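Local coordinates for protein beta sliding clamp (Borrelia burgdorferi, PDB 6DJ8) that probably acts as a ring-shaped, head-to-tail dimeric clamp around DNA, tethering DNA polymerases and other proteins to it and making them processive, at residues N20-E25 with I99-N104; D289-V294 with I346-F351. All coordinates share one frame; numbering follows the deposited sequence.

Contact 1 of 2, residues N20-E25 with I99-N104; sequences NQIMNE and IKIVFN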
loop_
_atom_site.group_PDB
_atom_site.type_symbol
_atom_site.label_atom_id
_atom_site.label_comp_id
_atom_site.label_asym_id
_atom_site.label_seq_id
_atom_site.Cartn_x
_atom_site.Cartn_y
_atom_site.Cartn_z
ATOM N N ASN A 20 -10.215 -0.751 22.611
ATOM C CA ASN A 20 -10.621 -0.631 21.216
ATOM C C ASN A 20 -11.369 0.675 20.978
ATOM O O ASN A 20 -11.214 1.305 19.928
ATOM C CB ASN A 20 -11.478 -1.823 20.798
ATOM C CG ASN A 20 -11.718 -1.858 19.284
ATOM O OD1 ASN A 20 -12.801 -1.510 18.804
ATOM N ND2 ASN A 20 -10.692 -2.239 18.530
ATOM N N GLN A 21 -12.154 1.119 21.960
ATOM C CA GLN A 21 -12.910 2.359 21.770
ATOM C C GLN A 21 -11.972 3.551 21.690
ATOM O O GLN A 21 -12.041 4.344 20.746
ATOM C CB GLN A 21 -13.915 2.559 22.899
ATOM C CG GLN A 21 -14.784 3.804 22.708
ATOM C CD GLN A 21 -15.825 3.936 23.791
ATOM O OE1 GLN A 21 -15.649 3.400 24.892
ATOM N NE2 GLN A 21 -16.925 4.626 23.489
ATOM N N ILE A 22 -11.060 3.688 22.660
ATOM C CA ILE A 22 -10.208 4.869 22.613
ATOM C C ILE A 22 -9.269 4.794 21.413
ATOM O O ILE A 22 -8.880 5.829 20.858
ATOM C CB ILE A 22 -9.451 5.079 23.935
ATOM C CG1 ILE A 22 -8.875 6.505 23.950
ATOM C CG2 ILE A 22 -8.388 3.975 24.127
ATOM C CD1 ILE A 22 -8.095 6.878 25.179
ATOM N N MET A 23 -8.911 3.582 20.968
ATOM C CA MET A 23 -8.113 3.467 19.748
ATOM C C MET A 23 -8.859 4.069 18.554
ATOM O O MET A 23 -8.300 4.863 17.783
ATOM C CB MET A 23 -7.756 1.991 19.467
ATOM C CG MET A 23 -6.861 1.823 18.261
ATOM S SD MET A 23 -6.446 0.089 17.945
ATOM C CE MET A 23 -6.136 -0.481 19.647
ATOM N N ASN A 24 -10.130 3.706 18.391
ATOM C CA ASN A 24 -10.900 4.234 17.263
ATOM C C ASN A 24 -11.036 5.750 17.342
ATOM O O ASN A 24 -10.884 6.449 16.331
ATOM C CB ASN A 24 -12.282 3.581 17.220
ATOM C CG ASN A 24 -12.221 2.119 16.815
ATOM O OD1 ASN A 24 -11.260 1.677 16.179
ATOM N ND2 ASN A 24 -13.248 1.360 17.185
ATOM N N GLU A 25 -11.311 6.282 18.537
ATOM C CA GLU A 25 -11.535 7.722 18.658
ATOM C C GLU A 25 -10.248 8.499 18.446
ATOM O O GLU A 25 -10.272 9.596 17.881
ATOM C CB GLU A 25 -12.139 8.062 20.020
ATOM C CG GLU A 25 -13.474 7.394 20.316
ATOM C CD GLU A 25 -14.607 7.776 19.340
ATOM O OE1 GLU A 25 -14.409 8.608 18.425
ATOM O OE2 GLU A 25 -15.714 7.233 19.513
ATOM N N ILE A 99 -7.712 -0.594 29.381
ATOM C CA ILE A 99 -6.413 -0.124 29.855
ATOM C C ILE A 99 -6.605 0.947 30.922
ATOM O O ILE A 99 -7.618 1.654 30.959
ATOM C CB ILE A 99 -5.524 0.414 28.715
ATOM C CG1 ILE A 99 -6.308 1.413 27.845
ATOM C CG2 ILE A 99 -4.998 -0.722 27.860
ATOM C CD1 ILE A 99 -5.414 2.139 26.875
ATOM N N LYS A 100 -5.613 1.055 31.802
ATOM C CA LYS A 100 -5.562 2.087 32.824
ATOM C C LYS A 100 -4.494 3.078 32.390
ATOM O O LYS A 100 -3.342 2.693 32.149
ATOM C CB LYS A 100 -5.245 1.485 34.200
ATOM C CG LYS A 100 -5.239 2.487 35.364
ATOM C CD LYS A 100 -5.117 1.768 36.731
ATOM C CE LYS A 100 -5.166 2.753 37.902
ATOM N NZ LYS A 100 -4.870 2.118 39.233
ATOM N N ILE A 101 -4.872 4.344 32.268
ATOM C CA ILE A 101 -3.960 5.390 31.831
ATOM C C ILE A 101 -3.743 6.321 33.013
ATOM O O ILE A 101 -4.694 6.920 33.515
ATOM C CB ILE A 101 -4.517 6.131 30.612
ATOM C CG1 ILE A 101 -4.653 5.135 29.441
ATOM C CG2 ILE A 101 -3.635 7.308 30.268
ATOM C CD1 ILE A 101 -5.296 5.702 28.167
ATOM N N VAL A 102 -2.495 6.436 33.456
ATOM C CA VAL A 102 -2.126 7.191 34.644
ATOM C C VAL A 102 -1.359 8.416 34.182
ATOM O O VAL A 102 -0.460 8.305 33.344
ATOM C CB VAL A 102 -1.271 6.348 35.610
ATOM C CG1 VAL A 102 -0.864 7.179 36.826
ATOM C CG2 VAL A 102 -2.016 5.096 36.035
ATOM N N PHE A 103 -1.720 9.583 34.701
ATOM C CA PHE A 103 -1.005 10.800 34.351
ATOM C C PHE A 103 -0.020 11.096 35.465
ATOM O O PHE A 103 -0.419 11.301 36.616
ATOM C CB PHE A 103 -1.945 11.982 34.118
ATOM C CG PHE A 103 -1.229 13.268 33.802
ATOM C CD1 PHE A 103 -0.120 13.270 32.975
ATOM C CD2 PHE A 103 -1.699 14.481 34.275
ATOM C CE1 PHE A 103 0.537 14.439 32.663
ATOM C CE2 PHE A 103 -1.050 15.663 33.963
ATOM C CZ PHE A 103 0.069 15.643 33.154
ATOM N N ASN A 104 1.252 11.172 35.105
ATOM C CA ASN A 104 2.352 11.445 36.028
ATOM C C ASN A 104 2.761 12.873 35.719
ATOM O O ASN A 104 3.644 13.121 34.895
ATOM C CB ASN A 104 3.502 10.457 35.793
ATOM C CG ASN A 104 4.642 10.605 36.795
ATOM O OD1 ASN A 104 5.657 9.910 36.687
ATOM N ND2 ASN A 104 4.487 11.496 37.762
#
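A small, buried apolar contact between a helix and a sheet joins Ile-22 to Ile-99 and Ile-101 within the N-terminal domain of the clamp. This is one of the DNA-clamp domains, in which helices on the inner side of the ring pack against antiparallel sheets. Helix 19-29 follows strand 14-18 directly, and that strand runs antiparallel beside strand 98-104, so the helix folds back over the sheet it has just left. Only about 75 Å² is buried between the two segments, and the nearest CA atoms, those of Ile-22 and Ile-99, are still 9.6 Å apart. Side-chain length therefore bridges the gap. With CG1 anti to the backbone N (chi1 -165°) and the arm extended, Ile-22 carries CD1 toward Ile-101, while its other branch, CG2, faces Ile-99. Ile-99 and Ile-101, two residues apart on a strand, point to the same side, whereas Lys-100 and Val-102 go to the other, Lys-100 making a cation-pi contact with Phe-14. Cys-17 touches both Ile-22 and Ile-99, and Ile-69 of strand 64-70 also packs on Ile-22. A turn later in the helix, Glu-25 hydrogen-bonds Asn-253 and Tyr-254, tying the helix to the central domain. On the exposed side of the helix a weak bond runs from Asn-24 ND2 to Asn-20 OD1. Across the contact the methyls pair off loosely: Ile-22 CG2 lies 4.4 Å from Ile-99 CD1, and Ile-22 CD1 lies 4.3 Å from Ile-101 CD1.

Contact 2 of 2, residues D289-V294 with I346-F351; sequences DRLARV and INISYF
Leu-291 and Val-294, one helical turn apart, meet Ile-348 and Phe-351, also one turn apart. Leu-291 lays CD1 over one face of the Phe-351 ring, offset toward the rim, as a CH-pi contact 4.2 Å from the ring centroid and 22° off the normal. Its CD2 approaches the same side of the ring, 3.9 Å from Phe-351 CD2, and the two side chains cross at about a right angle. The CG1 arm of Ile-348 swings away from its own backbone N (chi1 -168°) and carries CD1 to 3.6 Å from Leu-291 O; it slides past Val-294 in the opposite direction, with Val-294 CG1 3.8 Å from that methyl. Leu-304 of strand 303-308 touches Leu-291, Val-294 and Ile-348.

The contact thus packs the two helices of the C-terminal clamp domain, 284-294 and 348-355, against each other and against strand 303-308. Asn-347 caps the N-terminus of the second helix: OD1 accepts from Tyr-350 N at 3.0 Å and weakly from Ser-349 N, while ND2 sits over the centre of the Tyr-350 ring. The Ser-349 side chain has its own partner, its OG hydrogen-bonding Arg-302 NE.

On another side of the first helix, Asp-289 joins two arginines in a salt-bridge network. Arg-293 grips the carboxylate side-on, NE to OD1 and NH1 to OD2, and Arg-290 NH1 reaches OD1 from the opposite face of the carboxylate plane. Both arginines also meet the second subunit: Arg-293 hydrogen-bonds its Asn-94 and Ala-92 O, and Arg-290 makes a cation-pi contact with its Phe-95.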
loop_
_atom_site.group_PDB
_atom_site.type_symbol
_atom_site.label_atom_id
_atom_site.label_comp_id
_atom_site.label_asym_id
_atom_site.label_seq_id
_atom_site.Cartn_x
_atom_site.Cartn_y
_atom_site.Cartn_z
ATOM N N ASP A 289 -15.259 -0.431 -16.425
ATOM C CA ASP A 289 -14.258 -1.420 -16.826
ATOM C C ASP A 289 -13.438 -0.924 -18.015
ATOM O O ASP A 289 -12.205 -1.018 -18.017
ATOM C CB ASP A 289 -14.959 -2.740 -17.149
ATOM C CG ASP A 289 -14.046 -3.742 -17.814
ATOM O OD1 ASP A 289 -13.881 -3.678 -19.047
ATOM O OD2 ASP A 289 -13.483 -4.589 -17.098
ATOM N N ARG A 290 -14.111 -0.361 -19.024
ATOM C CA ARG A 290 -13.421 0.074 -20.235
ATOM C C ARG A 290 -12.553 1.297 -19.986
ATOM O O ARG A 290 -11.477 1.435 -20.592
ATOM C CB ARG A 290 -14.434 0.368 -21.345
ATOM C CG ARG A 290 -15.250 -0.849 -21.768
ATOM C CD ARG A 290 -14.386 -2.091 -22.041
ATOM N NE ARG A 290 -15.167 -3.113 -22.748
ATOM C CZ ARG A 290 -15.803 -4.121 -22.156
ATOM N NH1 ARG A 290 -15.745 -4.260 -20.839
ATOM N NH2 ARG A 290 -16.486 -4.999 -22.880
ATOM N N LEU A 291 -13.009 2.209 -19.120
ATOM C CA LEU A 291 -12.187 3.369 -18.792
ATOM C C LEU A 291 -10.909 2.938 -18.090
ATOM O O LEU A 291 -9.848 3.548 -18.276
ATOM C CB LEU A 291 -12.968 4.362 -17.911
ATOM C CG LEU A 291 -14.049 5.122 -18.687
ATOM C CD1 LEU A 291 -14.922 5.943 -17.741
ATOM C CD2 LEU A 291 -13.397 6.025 -19.718
ATOM N N ALA A 292 -11.002 1.904 -17.254
ATOM C CA ALA A 292 -9.799 1.412 -16.592
ATOM C C ALA A 292 -8.829 0.805 -17.599
ATOM O O ALA A 292 -7.610 0.861 -17.401
ATOM C CB ALA A 292 -10.164 0.400 -15.506
ATOM N N ARG A 293 -9.346 0.227 -18.684
ATOM C CA ARG A 293 -8.453 -0.346 -19.683
ATOM C C ARG A 293 -7.864 0.735 -20.582
ATOM O O ARG A 293 -6.649 0.756 -20.811
ATOM C CB ARG A 293 -9.188 -1.403 -20.490
ATOM C CG ARG A 293 -9.697 -2.510 -19.610
ATOM C CD ARG A 293 -10.664 -3.412 -20.337
ATOM N NE ARG A 293 -11.303 -4.305 -19.387
ATOM C CZ ARG A 293 -10.701 -5.378 -18.888
ATOM N NH1 ARG A 293 -11.332 -6.149 -18.020
ATOM N NH2 ARG A 293 -9.455 -5.666 -19.261
ATOM N N VAL A 294 -8.703 1.657 -21.081
ATOM C CA VAL A 294 -8.187 2.686 -21.982
ATOM C C VAL A 294 -7.270 3.630 -21.225
ATOM O O VAL A 294 -6.324 4.190 -21.801
ATOM C CB VAL A 294 -9.348 3.443 -22.683
ATOM C CG1 VAL A 294 -10.002 4.482 -21.751
ATOM C CG2 VAL A 294 -8.853 4.139 -23.930
ATOM N N ILE A 346 -11.781 14.630 -23.138
ATOM C CA ILE A 346 -12.184 14.805 -21.749
ATOM C C ILE A 346 -11.069 14.288 -20.856
ATOM O O ILE A 346 -10.313 13.391 -21.236
ATOM C CB ILE A 346 -13.503 14.077 -21.433
ATOM C CG1 ILE A 346 -14.047 14.520 -20.079
ATOM C CG2 ILE A 346 -13.314 12.578 -21.449
ATOM C CD1 ILE A 346 -15.414 13.960 -19.767
ATOM N N ASN A 347 -10.946 14.897 -19.680
ATOM C CA ASN A 347 -10.004 14.446 -18.654
ATOM C C ASN A 347 -10.488 13.124 -18.077
ATOM O O ASN A 347 -11.514 13.075 -17.387
ATOM C CB ASN A 347 -9.906 15.520 -17.574
ATOM C CG ASN A 347 -8.904 15.173 -16.481
ATOM O OD1 ASN A 347 -8.916 14.073 -15.941
ATOM N ND2 ASN A 347 -8.057 16.134 -16.135
ATOM N N ILE A 348 -9.744 12.049 -18.337
ATOM C CA ILE A 348 -10.198 10.731 -17.900
ATOM C C ILE A 348 -10.257 10.635 -16.384
ATOM O O ILE A 348 -11.096 9.904 -15.839
ATOM C CB ILE A 348 -9.304 9.609 -18.477
ATOM C CG1 ILE A 348 -9.977 8.253 -18.251
ATOM C CG2 ILE A 348 -7.934 9.616 -17.812
ATOM C CD1 ILE A 348 -9.317 7.080 -19.023
ATOM N N SER A 349 -9.395 11.356 -15.663
ATOM C CA SER A 349 -9.488 11.276 -14.205
ATOM C C SER A 349 -10.802 11.888 -13.718
ATOM O O SER A 349 -11.482 11.315 -12.858
ATOM C CB SER A 349 -8.288 11.964 -13.555
ATOM O OG SER A 349 -7.093 11.247 -13.814
ATOM N N TYR A 350 -11.194 13.029 -14.289
ATOM C CA TYR A 350 -12.486 13.630 -13.937
ATOM C C TYR A 350 -13.626 12.676 -14.245
ATOM O O TYR A 350 -14.536 12.483 -13.430
ATOM C CB TYR A 350 -12.681 14.937 -14.698
ATOM C CG TYR A 350 -11.744 16.070 -14.335
ATOM C CD1 TYR A 350 -10.991 16.042 -13.165
ATOM C CD2 TYR A 350 -11.633 17.189 -15.168
ATOM C CE1 TYR A 350 -10.135 17.082 -12.843
ATOM C CE2 TYR A 350 -10.790 18.234 -14.857
ATOM C CZ TYR A 350 -10.045 18.175 -13.685
ATOM O OH TYR A 350 -9.205 19.212 -13.366
ATOM N N PHE A 351 -13.595 12.080 -15.438
ATOM C CA PHE A 351 -14.648 11.166 -15.869
ATOM C C PHE A 351 -14.760 10.000 -14.898
ATOM O O PHE A 351 -15.838 9.710 -14.364
ATOM C CB PHE A 351 -14.319 10.679 -17.294
ATOM C CG PHE A 351 -15.488 10.119 -18.076
ATOM C CD1 PHE A 351 -16.799 10.247 -17.630
ATOM C CD2 PHE A 351 -15.259 9.465 -19.281
ATOM C CE1 PHE A 351 -17.862 9.725 -18.377
ATOM C CE2 PHE A 351 -16.326 8.949 -20.052
ATOM C CZ PHE A 351 -17.619 9.067 -19.595
#

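In the fold
Contact 1 comes first along the chain and is complete before contact 2 begins. The first belongs to the N-terminal domain and the second to the C-terminal one, on opposite sides of the chain's centre, with centres 45 Å apart and nearest atoms about 30 Å apart. They share no helix or sheet, and the central domain lies between their domains in sequence. Contact 1 sets helix 19-29 on strand 98-104, whereas contact 2 packs helix 284-294 against helix 348-355. The head-to-tail dimer relates them: Asn-94, a loop residue that Met-23 touches beside contact 1, has its counterpart in the second subunit bonded to Arg-293 of contact 2, where the subunits join to close the ring.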